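Local coordinates for protein elongation factor G (Thermus thermophilus, PDB 2DY1) that binds GTP and magnesium and probably acts as a GTPase elongation factor in protein synthesis, at residues Y51-K56 / L440-V445; H428-L433 / E624-L629. All blocks are in the same frame, centred on the assembly; numbering follows the deposited sequence.

Interaction 1: Y51-K56 / L440-V445; sequences YTPEAK and LQDYGV
Pro-53 and Asp-442 mark the closest backbone approach, CA to CA 8.0 Å, where the start of helix 53-57 faces the end of helix 430-442. Thr-52 is the N-cap of helix 53-57, its OG1 accepting from Ala-55 N at 3.2 Å. At the end of helix 430-442, Gly-444 closes a Schellman motif, with Gly-444 N bonded to Gln-441 O and Val-445 N to Leu-440 O.

Asp-442 comes from the opposite direction to Pro-53 and Glu-54. Its OD2 lies 3.6 Å from Pro-53 CG. Glu-54 bends at chi2 (68°), which turns its carboxylate back alongside its own backbone N and Pro-53, toward Asp-442. Glu-54 OE2 is modelled 2.4 Å from Asp-442 OD2, a doubtfully short distance. The two carboxylate planes are 50° apart. Arg-439 forms a salt bridge with the same OD2 and a long, weak ion pair with Glu-54 OE1, which probably eases the crowding of acids.

The contact joins the G domain to domain III. Segment 51-56 precedes Thr-60 and Thr-61, in what corresponds to the first switch region of related GTPases. On the domain III side, Leu-440 and Val-445 pack against helix 392-408.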
# COMPACT_ATOMS: atom_id res chain seq x y z
N TYR A 51 18.54 -2.78 -6.34
CA TYR A 51 19.19 -2.66 -7.64
C TYR A 51 18.51 -1.69 -8.61
O TYR A 51 19.15 -1.26 -9.57
CB TYR A 51 19.35 -4.04 -8.29
CG TYR A 51 18.05 -4.65 -8.77
CD1 TYR A 51 17.48 -4.27 -9.99
CD2 TYR A 51 17.37 -5.59 -7.98
CE1 TYR A 51 16.28 -4.79 -10.43
CE2 TYR A 51 16.16 -6.12 -8.42
CZ TYR A 51 15.61 -5.73 -9.63
OH TYR A 51 14.42 -6.29 -10.08
N THR A 52 17.24 -1.36 -8.41
CA THR A 52 16.62 -0.41 -9.35
C THR A 52 17.16 0.99 -9.06
O THR A 52 17.66 1.27 -7.97
CB THR A 52 15.09 -0.34 -9.20
OG1 THR A 52 14.75 0.15 -7.90
CG2 THR A 52 14.46 -1.72 -9.44
N PRO A 53 17.09 1.89 -10.05
CA PRO A 53 17.59 3.25 -9.84
C PRO A 53 16.92 3.95 -8.66
O PRO A 53 17.55 4.72 -7.92
CB PRO A 53 17.26 3.96 -11.16
CG PRO A 53 17.34 2.85 -12.15
CD PRO A 53 16.64 1.70 -11.44
N GLU A 54 15.63 3.67 -8.47
CA GLU A 54 14.88 4.32 -7.42
C GLU A 54 15.35 3.84 -6.05
O GLU A 54 15.51 4.64 -5.13
CB GLU A 54 13.39 4.02 -7.60
CG GLU A 54 12.77 4.57 -8.94
CD GLU A 54 13.29 3.87 -10.20
OE1 GLU A 54 13.46 2.63 -10.20
OE2 GLU A 54 13.54 4.58 -11.22
N ALA A 55 15.57 2.54 -5.91
CA ALA A 55 16.04 1.99 -4.63
C ALA A 55 17.39 2.55 -4.24
O ALA A 55 17.62 2.87 -3.08
CB ALA A 55 16.13 0.45 -4.71
N LYS A 56 18.29 2.66 -5.21
CA LYS A 56 19.62 3.17 -4.92
C LYS A 56 19.62 4.67 -4.67
O LYS A 56 20.20 5.13 -3.69
CB LYS A 56 20.57 2.78 -6.06
CG LYS A 56 20.71 1.24 -6.19
CD LYS A 56 21.30 0.83 -7.54
CE LYS A 56 22.75 1.18 -7.67
NZ LYS A 56 23.27 0.70 -8.97
N LEU A 440 9.12 6.01 -14.70
CA LEU A 440 8.69 6.39 -16.05
C LEU A 440 9.93 6.89 -16.80
O LEU A 440 10.12 6.61 -17.99
CB LEU A 440 7.60 7.47 -15.96
CG LEU A 440 6.27 6.91 -15.43
CD1 LEU A 440 5.27 8.02 -15.11
CD2 LEU A 440 5.69 5.98 -16.51
N GLN A 441 10.80 7.62 -16.10
CA GLN A 441 12.05 8.11 -16.71
C GLN A 441 12.94 6.91 -17.14
O GLN A 441 13.60 6.95 -18.17
CB GLN A 441 12.78 9.01 -15.70
CG GLN A 441 14.23 9.37 -16.02
CD GLN A 441 14.89 10.14 -14.87
OE1 GLN A 441 14.83 9.72 -13.69
NE2 GLN A 441 15.49 11.27 -15.19
N ASP A 442 12.96 5.84 -16.34
CA ASP A 442 13.75 4.67 -16.69
C ASP A 442 13.23 4.06 -17.96
O ASP A 442 13.99 3.44 -18.71
CB ASP A 442 13.68 3.57 -15.62
CG ASP A 442 14.22 4.00 -14.28
OD1 ASP A 442 14.96 5.01 -14.22
OD2 ASP A 442 13.92 3.31 -13.27
N TYR A 443 11.92 4.20 -18.17
CA TYR A 443 11.27 3.65 -19.36
C TYR A 443 11.38 4.60 -20.55
O TYR A 443 10.82 4.33 -21.62
CB TYR A 443 9.79 3.36 -19.10
CG TYR A 443 9.52 2.31 -18.02
CD1 TYR A 443 10.41 1.26 -17.81
CD2 TYR A 443 8.35 2.35 -17.27
CE1 TYR A 443 10.13 0.26 -16.86
CE2 TYR A 443 8.06 1.35 -16.32
CZ TYR A 443 8.95 0.32 -16.14
OH TYR A 443 8.65 -0.72 -15.26
N GLY A 444 12.08 5.71 -20.36
CA GLY A 444 12.29 6.66 -21.46
C GLY A 444 11.30 7.81 -21.59
O GLY A 444 11.27 8.51 -22.60
N VAL A 445 10.51 8.04 -20.55
CA VAL A 445 9.50 9.07 -20.61
C VAL A 445 9.63 10.10 -19.52
O VAL A 445 9.72 9.76 -18.34
CB VAL A 445 8.10 8.42 -20.52
CG1 VAL A 445 7.00 9.47 -20.66
CG2 VAL A 445 7.97 7.34 -21.60

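Interaction 2: H428-L433 / E624-L629; sequences HGELHL and EYYKAL
Glu-430 touches both Tyr-626 and Lys-627, joining the first turn of helix 430-442 to that of helix 625-633. Before it, His-428 N donates to His-432 ND1 at 2.8 Å, in the plane of the imidazole. This bond ties the lead-in to the helix. Gly-429 is the N-cap, and its backbone angles (phi 166°) would bring a CB against the preceding carbonyl O.

Glu-430 has CG anti to its N (chi1 -175°) and then runs out extended. Its CB meets the Tyr-626 ring at the edge, 3.7 Å from CE2. Further out, OE1 is 3.8 Å from Lys-627 CG. The same OE1 accepts from two waters, one bridging to Tyr-626 O and the other to Lys-627 O. Lys-627 NZ instead forms a salt bridge with Glu-624 OE2 at 2.9 Å, met from above the carboxylate plane. Glu-430 OE2 stays 4.7 Å from that NZ. Lys-627 CG also lies over one face of the Tyr-626 ring, toward its rim.

Leu-433, one turn on, and Tyr-626 both pack on Val-383 and Val-385 of strand 383-389. With an alanine at Tyr-626 the ring would be gone, which would probably open a gap between Glu-430 CB, Lys-627 CG and these valines. Domain III thus supplies a strand and a helix against the C-terminal domain.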
# COMPACT_ATOMS: atom_id res chain seq x y z
N HIS A 428 0.67 6.38 -2.77
CA HIS A 428 0.59 6.25 -1.32
C HIS A 428 1.42 7.21 -0.52
O HIS A 428 1.51 7.09 0.71
CB HIS A 428 0.92 4.80 -0.93
CG HIS A 428 -0.18 3.84 -1.28
ND1 HIS A 428 -0.26 3.17 -2.48
CD2 HIS A 428 -1.28 3.48 -0.58
CE1 HIS A 428 -1.36 2.44 -2.50
NE2 HIS A 428 -1.99 2.61 -1.36
N GLY A 429 2.03 8.18 -1.19
CA GLY A 429 2.84 9.15 -0.48
C GLY A 429 3.71 9.92 -1.45
O GLY A 429 3.77 9.58 -2.64
N GLU A 430 4.38 10.95 -0.94
CA GLU A 430 5.26 11.76 -1.77
C GLU A 430 6.42 10.93 -2.34
O GLU A 430 6.77 11.04 -3.51
CB GLU A 430 5.79 12.94 -0.91
CG GLU A 430 6.64 13.93 -1.70
CD GLU A 430 7.07 15.17 -0.91
OE1 GLU A 430 6.85 15.22 0.31
OE2 GLU A 430 7.65 16.08 -1.54
N LEU A 431 7.03 10.08 -1.50
CA LEU A 431 8.13 9.25 -1.95
C LEU A 431 7.64 8.25 -2.97
O LEU A 431 8.29 8.02 -4.00
CB LEU A 431 8.79 8.54 -0.75
CG LEU A 431 9.86 7.50 -1.11
CD1 LEU A 431 11.03 8.15 -1.85
CD2 LEU A 431 10.34 6.82 0.16
N HIS A 432 6.47 7.66 -2.71
CA HIS A 432 5.93 6.69 -3.67
C HIS A 432 5.82 7.34 -5.06
O HIS A 432 6.30 6.79 -6.06
CB HIS A 432 4.56 6.20 -3.20
CG HIS A 432 3.96 5.14 -4.07
ND1 HIS A 432 2.60 4.95 -4.16
CD2 HIS A 432 4.53 4.21 -4.87
CE1 HIS A 432 2.36 3.94 -4.98
NE2 HIS A 432 3.51 3.47 -5.43
N LEU A 433 5.19 8.51 -5.13
CA LEU A 433 5.00 9.20 -6.41
C LEU A 433 6.33 9.61 -7.04
O LEU A 433 6.49 9.56 -8.27
CB LEU A 433 4.09 10.41 -6.20
CG LEU A 433 2.63 10.03 -5.92
CD1 LEU A 433 1.87 11.27 -5.47
CD2 LEU A 433 1.98 9.39 -7.16
N GLU A 624 -1.91 19.65 -1.13
CA GLU A 624 -0.54 19.24 -0.87
C GLU A 624 -0.27 19.20 0.62
O GLU A 624 0.86 19.38 1.05
CB GLU A 624 0.47 20.16 -1.55
CG GLU A 624 0.43 20.06 -3.06
CD GLU A 624 1.69 20.53 -3.71
OE1 GLU A 624 2.09 21.69 -3.50
OE2 GLU A 624 2.30 19.73 -4.46
N TYR A 625 -1.32 18.95 1.40
CA TYR A 625 -1.15 18.89 2.84
C TYR A 625 -0.14 17.77 3.15
O TYR A 625 0.65 17.88 4.08
CB TYR A 625 -2.49 18.61 3.52
CG TYR A 625 -2.49 18.85 5.02
CD1 TYR A 625 -2.81 17.83 5.91
CD2 TYR A 625 -2.17 20.11 5.54
CE1 TYR A 625 -2.80 18.05 7.30
CE2 TYR A 625 -2.16 20.34 6.92
CZ TYR A 625 -2.47 19.31 7.78
OH TYR A 625 -2.45 19.53 9.14
N TYR A 626 -0.14 16.71 2.33
CA TYR A 626 0.78 15.60 2.54
C TYR A 626 2.24 16.04 2.52
O TYR A 626 3.08 15.41 3.15
CB TYR A 626 0.54 14.48 1.50
CG TYR A 626 0.99 14.78 0.08
CD1 TYR A 626 0.22 15.58 -0.76
CD2 TYR A 626 2.17 14.23 -0.43
CE1 TYR A 626 0.60 15.82 -2.07
CE2 TYR A 626 2.57 14.47 -1.74
CZ TYR A 626 1.78 15.26 -2.56
OH TYR A 626 2.16 15.46 -3.86
N LYS A 627 2.55 17.13 1.81
CA LYS A 627 3.93 17.62 1.74
C LYS A 627 4.31 18.47 2.94
O LYS A 627 5.47 18.50 3.34
CB LYS A 627 4.15 18.44 0.46
CG LYS A 627 4.17 17.64 -0.83
CD LYS A 627 4.60 18.51 -2.01
CE LYS A 627 4.64 17.71 -3.30
NZ LYS A 627 4.95 18.57 -4.49
N ALA A 628 3.32 19.15 3.51
CA ALA A 628 3.57 20.04 4.64
C ALA A 628 3.46 19.42 6.02
O ALA A 628 4.10 19.88 6.97
CB ALA A 628 2.62 21.24 4.55
N LEU A 629 2.66 18.36 6.15
CA LEU A 629 2.46 17.74 7.46
C LEU A 629 3.74 17.36 8.21
O LEU A 629 3.85 17.61 9.41
CB LEU A 629 1.56 16.52 7.35
CG LEU A 629 1.16 15.98 8.73
CD1 LEU A 629 0.40 17.05 9.50
CD2 LEU A 629 0.31 14.73 8.57
O HOH W 1 5.28 13.97 2.42
O HOH W 2 7.64 17.16 2.10

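Both interactions use helix 430-442 of domain III, but at opposite ends. Interaction 2 takes its first turn and interaction 1 its last, with centres 20 Å apart and no touch between them. The helix faces the G domain along its length, while its first turn also meets the C-terminal domain. Interaction 1 is partly buried and smaller, and it is a close meeting of acids with an arginine alongside. Interaction 2 is a surface contact, made of aliphatic and aromatic packing with water bridges. Interaction 1 also lies nearer the nucleotide: the Glu-54 side chain is about 12 Å from the bound GTP, whereas interaction 2 is away from the known sites.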